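Local coordinates for protein putative oxidoreductase (Magnetospirillum magnetotacticum, PDB 3C1A) that probably catalyses an NAD(P)-dependent oxidation or reduction, pairing a Rossmann-fold dinucleotide-binding domain with a GFO/IDH/MocA-type C-terminal domain, its substrate being unknown, at residues K23-T28 with R282-F287; E136-D141 with L234-E239; A240-M245 with N263-Q268. All coordinates share one frame; numbering follows the deposited sequence.

Interaction 1: residues K23-T28 with R282-F287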
ATOM      1  N   LYS A  23      -5.792  -4.392 -10.925  0.50 35.39           N
ATOM      2  CA  LYS A  23      -6.828  -3.443 -11.376  0.50 35.04           C
ATOM      3  C   LYS A  23      -6.453  -2.429 -12.469  0.50 34.35           C
ATOM      4  O   LYS A  23      -7.158  -2.317 -13.481  0.50 35.59           O
ATOM      5  CB  LYS A  23      -7.343  -2.674 -10.156  0.50 34.81           C
ATOM      6  CG  LYS A  23      -8.697  -2.033 -10.341  0.50 36.51           C
ATOM      7  CD  LYS A  23      -8.988  -1.040  -9.233  0.50 37.79           C
ATOM      8  CE  LYS A  23     -10.412  -1.162  -8.742  0.50 36.90           C
ATOM      9  NZ  LYS A  23     -10.851   0.041  -7.985  0.50 39.14           N
ATOM     10  N   ASN A  24      -5.380  -1.674 -12.227  0.50 31.85           N
ATOM     11  CA  ASN A  24      -4.958  -0.558 -13.087  0.50 28.95           C
ATOM     12  C   ASN A  24      -3.463  -0.566 -13.461  0.50 26.07           C
ATOM     13  O   ASN A  24      -2.953   0.402 -14.016  0.50 23.20           O
ATOM     14  CB  ASN A  24      -5.247   0.762 -12.373  0.50 29.35           C
ATOM     15  CG  ASN A  24      -6.717   0.976 -12.111  0.50 29.54           C
ATOM     16  OD1 ASN A  24      -7.109   1.373 -11.017  0.50 31.44           O
ATOM     17  ND2 ASN A  24      -7.541   0.726 -13.121  0.50 28.91           N
ATOM     18  N   TYR A  25      -2.766  -1.650 -13.149  1.00 23.61           N
ATOM     19  CA  TYR A  25      -1.335  -1.799 -13.510  1.00 21.38           C
ATOM     20  C   TYR A  25      -1.088  -1.716 -15.011  1.00 19.20           C
ATOM     21  O   TYR A  25      -0.188  -1.012 -15.468  1.00 18.04           O
ATOM     22  CB  TYR A  25      -0.740  -3.092 -12.927  1.00 24.21           C
ATOM     23  CG  TYR A  25      -0.405  -2.988 -11.458  1.00 26.52           C
ATOM     24  CD1 TYR A  25       0.693  -2.240 -11.017  1.00 30.80           C
ATOM     25  CD2 TYR A  25      -1.170  -3.632 -10.511  1.00 25.72           C
ATOM     26  CE1 TYR A  25       0.993  -2.138  -9.646  1.00 29.73           C
ATOM     27  CE2 TYR A  25      -0.870  -3.555  -9.154  1.00 29.86           C
ATOM     28  CZ  TYR A  25       0.194  -2.809  -8.726  1.00 29.96           C
ATOM     29  OH  TYR A  25       0.460  -2.745  -7.369  1.00 36.70           O
ATOM     30  N   ILE A  26      -1.896  -2.407 -15.808  1.00 17.64           N
ATOM     31  CA  ILE A  26      -1.595  -2.493 -17.226  1.00 17.41           C
ATOM     32  C   ILE A  26      -1.641  -1.123 -17.853  1.00 15.02           C
ATOM     33  O   ILE A  26      -0.803  -0.805 -18.682  1.00 19.39           O
ATOM     34  CB  ILE A  26      -2.548  -3.455 -17.994  1.00 18.56           C
ATOM     35  CG1 ILE A  26      -2.319  -4.911 -17.574  1.00 16.78           C
ATOM     36  CG2 ILE A  26      -2.319  -3.352 -19.474  1.00 17.60           C
ATOM     37  CD1 ILE A  26      -3.273  -5.877 -18.240  1.00 20.00           C
ATOM     38  N   ARG A  27      -2.615  -0.306 -17.481  1.00 18.25           N
ATOM     39  CA  ARG A  27      -2.712   1.057 -18.099  1.00 19.25           C
ATOM     40  C   ARG A  27      -1.624   1.982 -17.583  1.00 18.74           C
ATOM     41  O   ARG A  27      -1.127   2.833 -18.319  1.00 17.91           O
ATOM     42  CB  ARG A  27      -4.069   1.720 -17.872  1.00 20.52           C
ATOM     43  CG  ARG A  27      -4.444   1.941 -16.430  1.00 22.24           C
ATOM     44  CD  ARG A  27      -5.822   2.581 -16.323  1.00 23.81           C
ATOM     45  NE  ARG A  27      -5.885   3.493 -15.191  1.00 21.38           N
ATOM     46  N   THR A  28      -1.260   1.817 -16.319  1.00 18.11           N
ATOM     47  CA  THR A  28      -0.182   2.609 -15.726  1.00 17.99           C
ATOM     48  C   THR A  28       1.129   2.300 -16.435  1.00 18.67           C
ATOM     49  O   THR A  28       1.860   3.213 -16.843  1.00 20.75           O
ATOM     50  CB  THR A  28      -0.018   2.309 -14.217  1.00 19.26           C
ATOM     51  OG1 THR A  28      -1.244   2.582 -13.511  1.00 16.84           O
ATOM     52  CG2 THR A  28       1.098   3.140 -13.646  1.00 15.02           C
ATOM     53  N   ARG A 282       3.302   7.106  -9.875  1.00 14.23           N
ATOM     54  CA  ARG A 282       4.549   7.323  -9.156  1.00 12.74           C
ATOM     55  C   ARG A 282       5.221   6.066  -8.698  1.00 11.58           C
ATOM     56  O   ARG A 282       6.420   5.932  -8.867  1.00 12.60           O
ATOM     57  CB  ARG A 282       4.307   8.204  -7.944  1.00 13.52           C
ATOM     58  CG  ARG A 282       5.576   8.723  -7.273  1.00 11.70           C
ATOM     59  CD  ARG A 282       5.245   9.969  -6.481  1.00 18.05           C
ATOM     60  NE  ARG A 282       6.392  10.397  -5.707  1.00 26.44           N
ATOM     61  CZ  ARG A 282       7.212  11.373  -6.067  1.00 44.15           C
ATOM     62  NH1 ARG A 282       7.031  12.053  -7.198  1.00 53.45           N
ATOM     63  NH2 ARG A 282       8.231  11.675  -5.279  1.00 48.86           N
ATOM     64  N   ALA A 283       4.447   5.147  -8.100  1.00 13.56           N
ATOM     65  CA  ALA A 283       4.960   3.843  -7.647  1.00 11.94           C
ATOM     66  C   ALA A 283       5.657   3.037  -8.748  1.00 12.66           C
ATOM     67  O   ALA A 283       6.796   2.582  -8.573  1.00 10.58           O
ATOM     68  CB  ALA A 283       3.820   3.024  -7.045  1.00  9.84           C
ATOM     69  N   VAL A 284       4.947   2.836  -9.856  1.00 12.93           N
ATOM     70  CA  VAL A 284       5.476   2.106 -11.006  1.00 12.01           C
ATOM     71  C   VAL A 284       6.607   2.893 -11.738  1.00 13.09           C
ATOM     72  O   VAL A 284       7.591   2.311 -12.186  1.00 12.35           O
ATOM     73  CB  VAL A 284       4.322   1.747 -11.979  1.00 15.35           C
ATOM     74  CG1 VAL A 284       4.839   0.988 -13.193  1.00 16.95           C
ATOM     75  CG2 VAL A 284       3.255   0.929 -11.245  1.00 12.75           C
ATOM     76  N   ARG A 285       6.477   4.204 -11.877  1.00 12.56           N
ATOM     77  CA  ARG A 285       7.571   4.997 -12.470  1.00 13.62           C
ATOM     78  C   ARG A 285       8.862   4.887 -11.666  1.00 11.56           C
ATOM     79  O   ARG A 285       9.908   4.552 -12.210  1.00 10.07           O
ATOM     80  CB  ARG A 285       7.164   6.463 -12.615  1.00 14.86           C
ATOM     81  CG  ARG A 285       8.208   7.328 -13.337  1.00 16.58           C
ATOM     82  CD  ARG A 285       7.820   8.787 -13.413  1.00 20.45           C
ATOM     83  NE  ARG A 285       7.470   9.321 -12.109  1.00 18.15           N
ATOM     84  CZ  ARG A 285       8.340   9.782 -11.228  1.00 17.00           C
ATOM     85  NH1 ARG A 285       9.635   9.804 -11.519  1.00 21.01           N
ATOM     86  NH2 ARG A 285       7.907  10.235 -10.066  1.00 20.65           N
ATOM     87  N   LEU A 286       8.787   5.158 -10.369  1.00 10.81           N
ATOM     88  CA  LEU A 286       9.933   5.016  -9.486  1.00 12.61           C
ATOM     89  C   LEU A 286      10.501   3.605  -9.458  1.00 13.13           C
ATOM     90  O   LEU A 286      11.724   3.414  -9.551  1.00 12.03           O
ATOM     91  CB  LEU A 286       9.581   5.449  -8.074  1.00 13.50           C
ATOM     92  CG  LEU A 286       9.355   6.961  -7.936  1.00 13.31           C
ATOM     93  CD1 LEU A 286       8.901   7.235  -6.475  1.00 12.22           C
ATOM     94  CD2 LEU A 286      10.591   7.757  -8.360  1.00 12.00           C
ATOM     95  N   PHE A 287       9.633   2.614  -9.321  1.00 15.92           N
ATOM     96  CA  PHE A 287      10.062   1.214  -9.259  1.00 13.08           C
ATOM     97  C   PHE A 287      10.810   0.881 -10.543  1.00 11.47           C
ATOM     98  O   PHE A 287      11.930   0.442 -10.478  1.00 12.47           O
ATOM     99  CB  PHE A 287       8.880   0.257  -9.056  1.00 11.23           C
ATOM    100  CG  PHE A 287       9.228  -1.177  -9.217  1.00 17.03           C
ATOM    101  CD1 PHE A 287       9.915  -1.866  -8.210  1.00 12.42           C
ATOM    102  CD2 PHE A 287       8.864  -1.873 -10.367  1.00 14.92           C
ATOM    103  CE1 PHE A 287      10.276  -3.211  -8.375  1.00 18.04           C
ATOM    104  CE2 PHE A 287       9.197  -3.267 -10.514  1.00  9.24           C
ATOM    105  CZ  PHE A 287       9.901  -3.910  -9.562  1.00 12.04           C
TER
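The ring of Y25 meets V284 at its rim: methyl CG2 of V284 lies near the ring plane, 4.1 Å from Y25 CD1 and about as far from CE1, and 282-287 uses neither ring face. On the far flank of helix 279-290, R282 NH1 lies in plane at the edge of the R285 guanidinium; R285 NE is salt-bridged to E277, while R282 is salt-bridged to E136, in the conformer given, and has only a long, weak ion pair with E277. The inner flank is apolar. T28 CG2 meets V284 CB at 3.9 Å, and V284 CG2 is equally near; the valine thus touches both the threonine methyl and the tyrosine edge.

T28 divides its two branches. With chi1 at -59°, OG1 stands beside its own backbone nitrogen and CG2 opposite it, which turns the hydroxyl to the preceding helical turn and the methyl to the neighbouring helix. OG1 donates to N24 O at 2.8 Å from above the carbonyl plane, at a C=O...O angle of 141°, while T28 N reaches the same oxygen from the opposite face at 3.2 Å. Replacing T28 by an alanine would probably open a gap beside V284 and leave N24 O with one fewer donor.

Helix 25-31 follows the glycine-rich turn after strand 11-17, the first beta-alpha-beta unit of the Rossmann fold, and L280 and L32 extend the packing. Helix 279-290 is thus joined to the nucleotide-binding domain by buried van der Waals contact, with the T28 hydroxyl satisfied by N24 O at the N-terminal end of helix 25-31.

Interaction 2: residues E136-D141 with L234-E239; sequences EALKAD and LAVFGE
L138 sits over L234 and V236 where helix 133-140 packs on one face of the mixed sheet of the GFO/IDH/MocA C-terminal domain, a helix-on-sheet layer. The two strand residues, two apart on strand 229-238, both point at the helix, whereas A235 between them points away.

The close part is the meeting of methyl groups at L138 CD1 and L234 CD1, 3.6 Å apart. L138 holds CG opposite its backbone nitrogen (chi1 -179°), extending the chain from the helix toward the sheet. L234 instead carries CG between its backbone nitrogen and carbonyl carbon (chi1 67°), a crowded position that brings its CD1 up against the L138 methyl. L243 and M245 of the adjacent strand 242-246 also touch L138, while M179 and L183 of helix 168-184 cover L234 and V236. A tetraethylene glycol, probably from the crystallisation liquor, lies about 4 Å from the L234 side chain.

The other flank of the helix faces solvent and charge: A140 is exposed, and K139 forms a salt bridge with D182. At the strand end, E239 is likewise exposed. The apolar contact is also looser in that direction, V236 CG2 standing 4.2 Å from L138 CD2.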
ATOM      1  N   GLU A 136       3.981  12.740   0.802  0.50 17.13           N
ATOM      2  CA  GLU A 136       5.311  13.314   0.716  0.50 17.51           C
ATOM      3  C   GLU A 136       5.318  14.800   1.136  0.50 17.27           C
ATOM      4  O   GLU A 136       6.196  15.226   1.889  0.50 17.26           O
ATOM      5  CB  GLU A 136       5.863  13.106  -0.696  0.50 17.40           C
ATOM      6  CG  GLU A 136       6.058  11.610  -1.056  0.50 12.71           C
ATOM      7  CD  GLU A 136       6.313  11.356  -2.532  0.50 20.49           C
ATOM      8  OE1 GLU A 136       6.634  12.318  -3.254  0.50 24.90           O
ATOM      9  OE2 GLU A 136       6.179  10.191  -2.976  0.50 21.97           O
ATOM     10  N   ALA A 137       4.320  15.556   0.677  1.00 17.78           N
ATOM     11  CA  ALA A 137       4.128  16.976   1.060  1.00 17.89           C
ATOM     12  C   ALA A 137       3.790  17.150   2.554  1.00 18.40           C
ATOM     13  O   ALA A 137       4.268  18.092   3.181  1.00 17.93           O
ATOM     14  CB  ALA A 137       3.064  17.617   0.227  1.00 15.84           C
ATOM     15  N   LEU A 138       2.977  16.250   3.122  1.00 17.17           N
ATOM     16  CA  LEU A 138       2.675  16.269   4.549  1.00 18.03           C
ATOM     17  C   LEU A 138       3.930  16.001   5.365  1.00 19.67           C
ATOM     18  O   LEU A 138       4.219  16.733   6.327  1.00 19.41           O
ATOM     19  CB  LEU A 138       1.589  15.226   4.919  1.00 18.31           C
ATOM     20  CG  LEU A 138       1.120  15.099   6.384  1.00 13.75           C
ATOM     21  CD1 LEU A 138      -0.296  14.421   6.480  1.00 10.67           C
ATOM     22  CD2 LEU A 138       2.149  14.323   7.251  1.00 13.00           C
ATOM     23  N   LYS A 139       4.691  14.967   5.002  1.00 17.69           N
ATOM     24  CA  LYS A 139       5.946  14.721   5.699  1.00 18.08           C
ATOM     25  C   LYS A 139       6.927  15.885   5.591  1.00 19.31           C
ATOM     26  O   LYS A 139       7.592  16.214   6.573  1.00 18.96           O
ATOM     27  CB  LYS A 139       6.603  13.417   5.267  1.00 16.71           C
ATOM     28  CG  LYS A 139       5.780  12.214   5.642  1.00 15.36           C
ATOM     29  CD  LYS A 139       6.576  10.928   5.514  1.00 21.21           C
ATOM     30  CE  LYS A 139       6.869  10.613   4.043  1.00 25.89           C
ATOM     31  NZ  LYS A 139       7.581   9.318   3.870  1.00 29.12           N
ATOM     32  N   ALA A 140       6.980  16.544   4.426  1.00 18.09           N
ATOM     33  CA  ALA A 140       7.864  17.704   4.247  1.00 19.91           C
ATOM     34  C   ALA A 140       7.516  18.893   5.155  1.00 20.55           C
ATOM     35  O   ALA A 140       8.397  19.740   5.441  1.00 22.75           O
ATOM     36  CB  ALA A 140       7.873  18.159   2.775  1.00 18.15           C
ATOM     37  N   ASP A 141       6.248  18.979   5.569  1.00 20.20           N
ATOM     38  CA  ASP A 141       5.730  20.073   6.405  1.00 22.13           C
ATOM     39  C   ASP A 141       5.527  19.728   7.885  1.00 18.99           C
ATOM     40  O   ASP A 141       4.869  20.453   8.604  1.00 21.83           O
ATOM     41  CB  ASP A 141       4.425  20.604   5.825  1.00 24.97           C
ATOM     42  CG  ASP A 141       4.644  21.837   4.964  1.00 38.49           C
ATOM     43  OD1 ASP A 141       5.326  21.712   3.925  1.00 48.36           O
ATOM     44  OD2 ASP A 141       4.158  22.932   5.339  1.00 51.80           O
ATOM     45  N   LEU A 234      -6.898  11.317   6.787  1.00 15.30           N
ATOM     46  CA  LEU A 234      -6.039  11.189   7.960  1.00 14.79           C
ATOM     47  C   LEU A 234      -5.699  12.566   8.513  1.00 16.12           C
ATOM     48  O   LEU A 234      -5.865  13.577   7.831  1.00 14.60           O
ATOM     49  CB  LEU A 234      -4.785  10.368   7.653  1.00 15.53           C
ATOM     50  CG  LEU A 234      -3.728  10.913   6.695  1.00 12.25           C
ATOM     51  CD1 LEU A 234      -2.853  12.087   7.274  1.00 13.70           C
ATOM     52  CD2 LEU A 234      -2.868   9.714   6.298  1.00 16.68           C
ATOM     53  N   ALA A 235      -5.273  12.611   9.772  1.00 13.52           N
ATOM     54  CA  ALA A 235      -4.924  13.876  10.397  1.00 11.08           C
ATOM     55  C   ALA A 235      -3.725  13.614  11.270  1.00 14.00           C
ATOM     56  O   ALA A 235      -3.699  12.595  11.920  1.00  9.17           O
ATOM     57  CB  ALA A 235      -6.085  14.389  11.229  1.00  9.38           C
ATOM     58  N   VAL A 236      -2.734  14.496  11.264  1.00 11.04           N
ATOM     59  CA  VAL A 236      -1.574  14.369  12.166  1.00 12.18           C
ATOM     60  C   VAL A 236      -1.610  15.577  13.114  1.00 10.80           C
ATOM     61  O   VAL A 236      -1.527  16.711  12.680  1.00 11.03           O
ATOM     62  CB  VAL A 236      -0.195  14.261  11.421  1.00 11.35           C
ATOM     63  CG1 VAL A 236       0.957  14.143  12.436  1.00 12.51           C
ATOM     64  CG2 VAL A 236      -0.180  13.025  10.514  1.00 11.06           C
ATOM     65  N   PHE A 237      -1.791  15.316  14.397  1.00 11.67           N
ATOM     66  CA  PHE A 237      -1.990  16.386  15.372  1.00 12.04           C
ATOM     67  C   PHE A 237      -0.658  16.666  16.029  1.00 11.16           C
ATOM     68  O   PHE A 237      -0.026  15.784  16.603  1.00 13.29           O
ATOM     69  CB  PHE A 237      -3.033  16.009  16.446  1.00 14.13           C
ATOM     70  CG  PHE A 237      -4.395  15.665  15.890  1.00 14.74           C
ATOM     71  CD1 PHE A 237      -5.371  16.638  15.727  1.00 14.05           C
ATOM     72  CD2 PHE A 237      -4.705  14.351  15.566  1.00 14.95           C
ATOM     73  CE1 PHE A 237      -6.604  16.329  15.221  1.00  9.65           C
ATOM     74  CE2 PHE A 237      -5.961  14.025  15.059  1.00 16.96           C
ATOM     75  CZ  PHE A 237      -6.899  15.016  14.864  1.00 12.42           C
ATOM     76  N   GLY A 238      -0.229  17.909  15.976  1.00 15.35           N
ATOM     77  CA  GLY A 238       0.985  18.293  16.694  1.00 13.53           C
ATOM     78  C   GLY A 238       0.737  19.400  17.676  1.00 14.39           C
ATOM     79  O   GLY A 238      -0.378  19.925  17.793  1.00 14.80           O
ATOM     80  N   GLU A 239       1.801  19.816  18.353  1.00 15.47           N
ATOM     81  CA  GLU A 239       1.704  20.886  19.356  1.00 14.12           C
ATOM     82  C   GLU A 239       1.292  22.245  18.769  1.00 15.28           C
ATOM     83  O   GLU A 239       0.728  23.090  19.473  1.00 16.65           O
ATOM     84  CB  GLU A 239       3.040  21.092  20.043  1.00 13.94           C
ATOM     85  CG  GLU A 239       3.481  19.978  20.909  1.00 18.83           C
ATOM     86  CD  GLU A 239       4.770  20.289  21.611  1.00 24.86           C
ATOM     87  OE1 GLU A 239       5.474  21.232  21.175  1.00 18.74           O
ATOM     88  OE2 GLU A 239       5.081  19.565  22.588  1.00 22.72           O
TER

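Interaction 3: residues A240-M245 with N263-Q268; sequences AGTLVM and NWPVGQ
The hydroxyl of T242, a residue that packs on P265, is hydrogen-bonded through OG1 to the carbonyl oxygen P257 O, at the start of the long loop that also carries the proline. This bond satisfies a buried polar atom and leaves the other branch for apolar work. At chi1 -57° OG1 lies beside the backbone nitrogen of T242 and CG2 opposite it, and the methyl meets P265 CG end-on at 3.8 Å.

V244, two residues further along strand 242-246, takes the same ring atom from another position. Its CG2 is 3.8 Å from P265 CG and 3.9 Å from P265 CD, the valine and the pyrrolidine running alongside each other with opposed directions. P265 CG, on the ring puckered C-gamma exo, is therefore received by two methyl groups of a single strand. H256 and Q259 add further contacts to the proline.

Next to it, W264 reaches less far toward strand 242-246, its CZ3 staying 4.6 Å from V244 CG1; the indole rests on A235 and makes cation-pi interactions with R152 and R233.

T242 and V244 face this loop, whereas L243 and M245 point away from it and touch L138 of helix 133-140. The loop between strands 254-256 and 270-271 thus folds back over the sheet face opposite that helix. Between T242, V244 and P265 the contact is purely dispersive, and among these three side chains the one polar group, T242 OG1, is bonded to P257 O.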
ATOM      1  N   ALA A 240       1.620  22.473  17.507  1.00 14.66           N
ATOM      2  CA  ALA A 240       1.500  23.796  16.892  1.00 13.16           C
ATOM      3  C   ALA A 240       0.566  23.870  15.699  1.00 14.25           C
ATOM      4  O   ALA A 240       0.308  24.952  15.216  1.00 16.63           O
ATOM      5  CB  ALA A 240       2.895  24.305  16.500  1.00 14.12           C
ATOM      6  N   GLY A 241       0.030  22.733  15.265  1.00 14.71           N
ATOM      7  CA  GLY A 241      -0.833  22.649  14.083  1.00 15.87           C
ATOM      8  C   GLY A 241      -1.294  21.215  13.882  1.00 12.93           C
ATOM      9  O   GLY A 241      -0.935  20.339  14.637  1.00 12.90           O
ATOM     10  N   THR A 242      -2.164  21.017  12.909  1.00 13.78           N
ATOM     11  CA  THR A 242      -2.725  19.701  12.585  1.00 12.17           C
ATOM     12  C   THR A 242      -2.660  19.604  11.060  1.00 15.73           C
ATOM     13  O   THR A 242      -3.064  20.542  10.375  1.00 13.43           O
ATOM     14  CB  THR A 242      -4.190  19.600  13.059  1.00 11.41           C
ATOM     15  OG1 THR A 242      -4.269  19.866  14.483  1.00 14.14           O
ATOM     16  CG2 THR A 242      -4.773  18.211  12.748  1.00  9.68           C
ATOM     17  N   LEU A 243      -2.116  18.505  10.535  1.00 13.96           N
ATOM     18  CA  LEU A 243      -2.104  18.275   9.088  1.00 11.98           C
ATOM     19  C   LEU A 243      -3.130  17.219   8.770  1.00 12.45           C
ATOM     20  O   LEU A 243      -3.162  16.170   9.425  1.00  9.92           O
ATOM     21  CB  LEU A 243      -0.726  17.813   8.633  1.00 11.25           C
ATOM     22  CG  LEU A 243       0.309  18.927   8.674  1.00 12.91           C
ATOM     23  CD1 LEU A 243       1.717  18.414   8.673  1.00  9.10           C
ATOM     24  CD2 LEU A 243       0.034  19.872   7.484  1.00  8.79           C
ATOM     25  N   VAL A 244      -4.001  17.521   7.818  1.00 10.63           N
ATOM     26  CA  VAL A 244      -5.077  16.624   7.381  1.00 12.55           C
ATOM     27  C   VAL A 244      -5.004  16.322   5.860  1.00 15.80           C
ATOM     28  O   VAL A 244      -4.827  17.203   5.043  1.00 12.03           O
ATOM     29  CB  VAL A 244      -6.491  17.191   7.722  1.00 14.30           C
ATOM     30  CG1 VAL A 244      -7.612  16.263   7.200  1.00 11.51           C
ATOM     31  CG2 VAL A 244      -6.670  17.436   9.214  1.00 15.05           C
HETATM   32  N   MSE A 245      -5.137  15.050   5.501  1.00 17.31           N
HETATM   33  CA  MSE A 245      -5.369  14.685   4.105  1.00 18.51           C
HETATM   34  C   MSE A 245      -6.742  14.078   4.002  1.00 19.18           C
HETATM   35  O   MSE A 245      -6.999  13.096   4.667  1.00 19.51           O
HETATM   36  CB  MSE A 245      -4.351  13.659   3.659  1.00 17.73           C
HETATM   37  CG  MSE A 245      -3.077  14.245   3.235  1.00 22.23           C
HETATM   38 SE   MSE A 245      -1.702  12.936   3.092  0.75 16.81          SE
HETATM   39  CE  MSE A 245      -2.550  11.554   2.091  1.00 16.95           C
ATOM     40  N   ASN A 263     -10.056  15.497  17.604  1.00 22.75           N
ATOM     41  CA  ASN A 263     -11.199  15.474  16.742  1.00 22.74           C
ATOM     42  C   ASN A 263     -10.804  15.982  15.380  1.00 21.88           C
ATOM     43  O   ASN A 263      -9.899  16.770  15.258  1.00 18.62           O
ATOM     44  CB  ASN A 263     -12.302  16.406  17.276  1.00 23.26           C
ATOM     45  CG  ASN A 263     -13.098  15.808  18.427  1.00 28.99           C
ATOM     46  OD1 ASN A 263     -13.122  14.588  18.646  1.00 32.17           O
ATOM     47  ND2 ASN A 263     -13.777  16.683  19.164  1.00 33.23           N
ATOM     48  N   TRP A 264     -11.532  15.555  14.363  1.00 20.93           N
ATOM     49  CA  TRP A 264     -11.321  16.054  13.027  1.00 20.71           C
ATOM     50  C   TRP A 264     -11.505  17.559  12.980  1.00 23.02           C
ATOM     51  O   TRP A 264     -12.562  18.068  13.360  1.00 25.18           O
ATOM     52  CB  TRP A 264     -12.310  15.425  12.061  1.00 20.80           C
ATOM     53  CG  TRP A 264     -12.141  13.994  11.868  1.00 18.57           C
ATOM     54  CD1 TRP A 264     -12.968  13.025  12.307  1.00 23.29           C
ATOM     55  CD2 TRP A 264     -11.088  13.334  11.152  1.00 19.29           C
ATOM     56  NE1 TRP A 264     -12.500  11.795  11.926  1.00 25.39           N
ATOM     57  CE2 TRP A 264     -11.353  11.959  11.203  1.00 20.82           C
ATOM     58  CE3 TRP A 264      -9.949  13.778  10.469  1.00 16.53           C
ATOM     59  CZ2 TRP A 264     -10.532  11.021  10.610  1.00 18.59           C
ATOM     60  CZ3 TRP A 264      -9.138  12.843   9.879  1.00 17.87           C
ATOM     61  CH2 TRP A 264      -9.430  11.474   9.967  1.00 21.68           C
ATOM     62  N   PRO A 265     -10.492  18.281  12.509  1.00 23.52           N
ATOM     63  CA  PRO A 265     -10.706  19.697  12.295  1.00 25.60           C
ATOM     64  C   PRO A 265     -11.942  20.023  11.473  1.00 29.60           C
ATOM     65  O   PRO A 265     -12.148  19.461  10.401  1.00 28.16           O
ATOM     66  CB  PRO A 265      -9.435  20.122  11.566  1.00 25.48           C
ATOM     67  CG  PRO A 265      -8.411  19.187  12.081  1.00 20.96           C
ATOM     68  CD  PRO A 265      -9.108  17.891  12.191  1.00 21.94           C
ATOM     69  N   VAL A 266     -12.750  20.943  11.991  1.00 33.58           N
ATOM     70  CA  VAL A 266     -13.836  21.544  11.234  1.00 36.34           C
ATOM     71  C   VAL A 266     -13.318  22.841  10.632  1.00 37.99           C
ATOM     72  O   VAL A 266     -12.511  23.540  11.246  1.00 40.63           O
ATOM     73  CB  VAL A 266     -15.061  21.851  12.132  1.00 38.03           C
ATOM     74  CG1 VAL A 266     -16.246  22.322  11.279  1.00 41.33           C
ATOM     75  CG2 VAL A 266     -15.439  20.631  12.955  1.00 38.17           C
ATOM     76  N   GLY A 267     -13.774  23.166   9.428  1.00 38.07           N
ATOM     77  CA  GLY A 267     -13.282  24.353   8.734  1.00 40.26           C
ATOM     78  C   GLY A 267     -12.322  24.014   7.618  1.00 41.01           C
ATOM     79  O   GLY A 267     -11.807  22.896   7.551  1.00 41.52           O
ATOM     80  N   GLN A 268     -12.079  24.992   6.748  1.00 41.70           N
ATOM     81  CA  GLN A 268     -11.331  24.778   5.508  1.00 41.62           C
ATOM     82  C   GLN A 268      -9.845  24.516   5.748  1.00 40.11           C
ATOM     83  O   GLN A 268      -9.244  23.647   5.093  1.00 40.77           O
ATOM     84  CB  GLN A 268     -11.502  25.979   4.555  1.00 42.21           C
TER

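Interaction 1 joins residues near the two ends of the chain, and interactions 2 and 3 follow one another within that span. Their centres lie about 26 and 31 Å from that of interaction 1, which belongs to the Rossmann side. Interactions 2 and 3, with centres about 10 Å apart, share the mixed C-terminal sheet: strands 229-238 and 242-246 are antiparallel neighbours, probably bonded from L234 N to M245 O at 2.8 Å, and are covered by a helix on one face and a loop on the other. In the conformer given for E136, a 2.7 Å salt bridge from R282 NH2 to E136 OE1 links helix 279-290 to helix 133-140, which probably helps hold the two domains together.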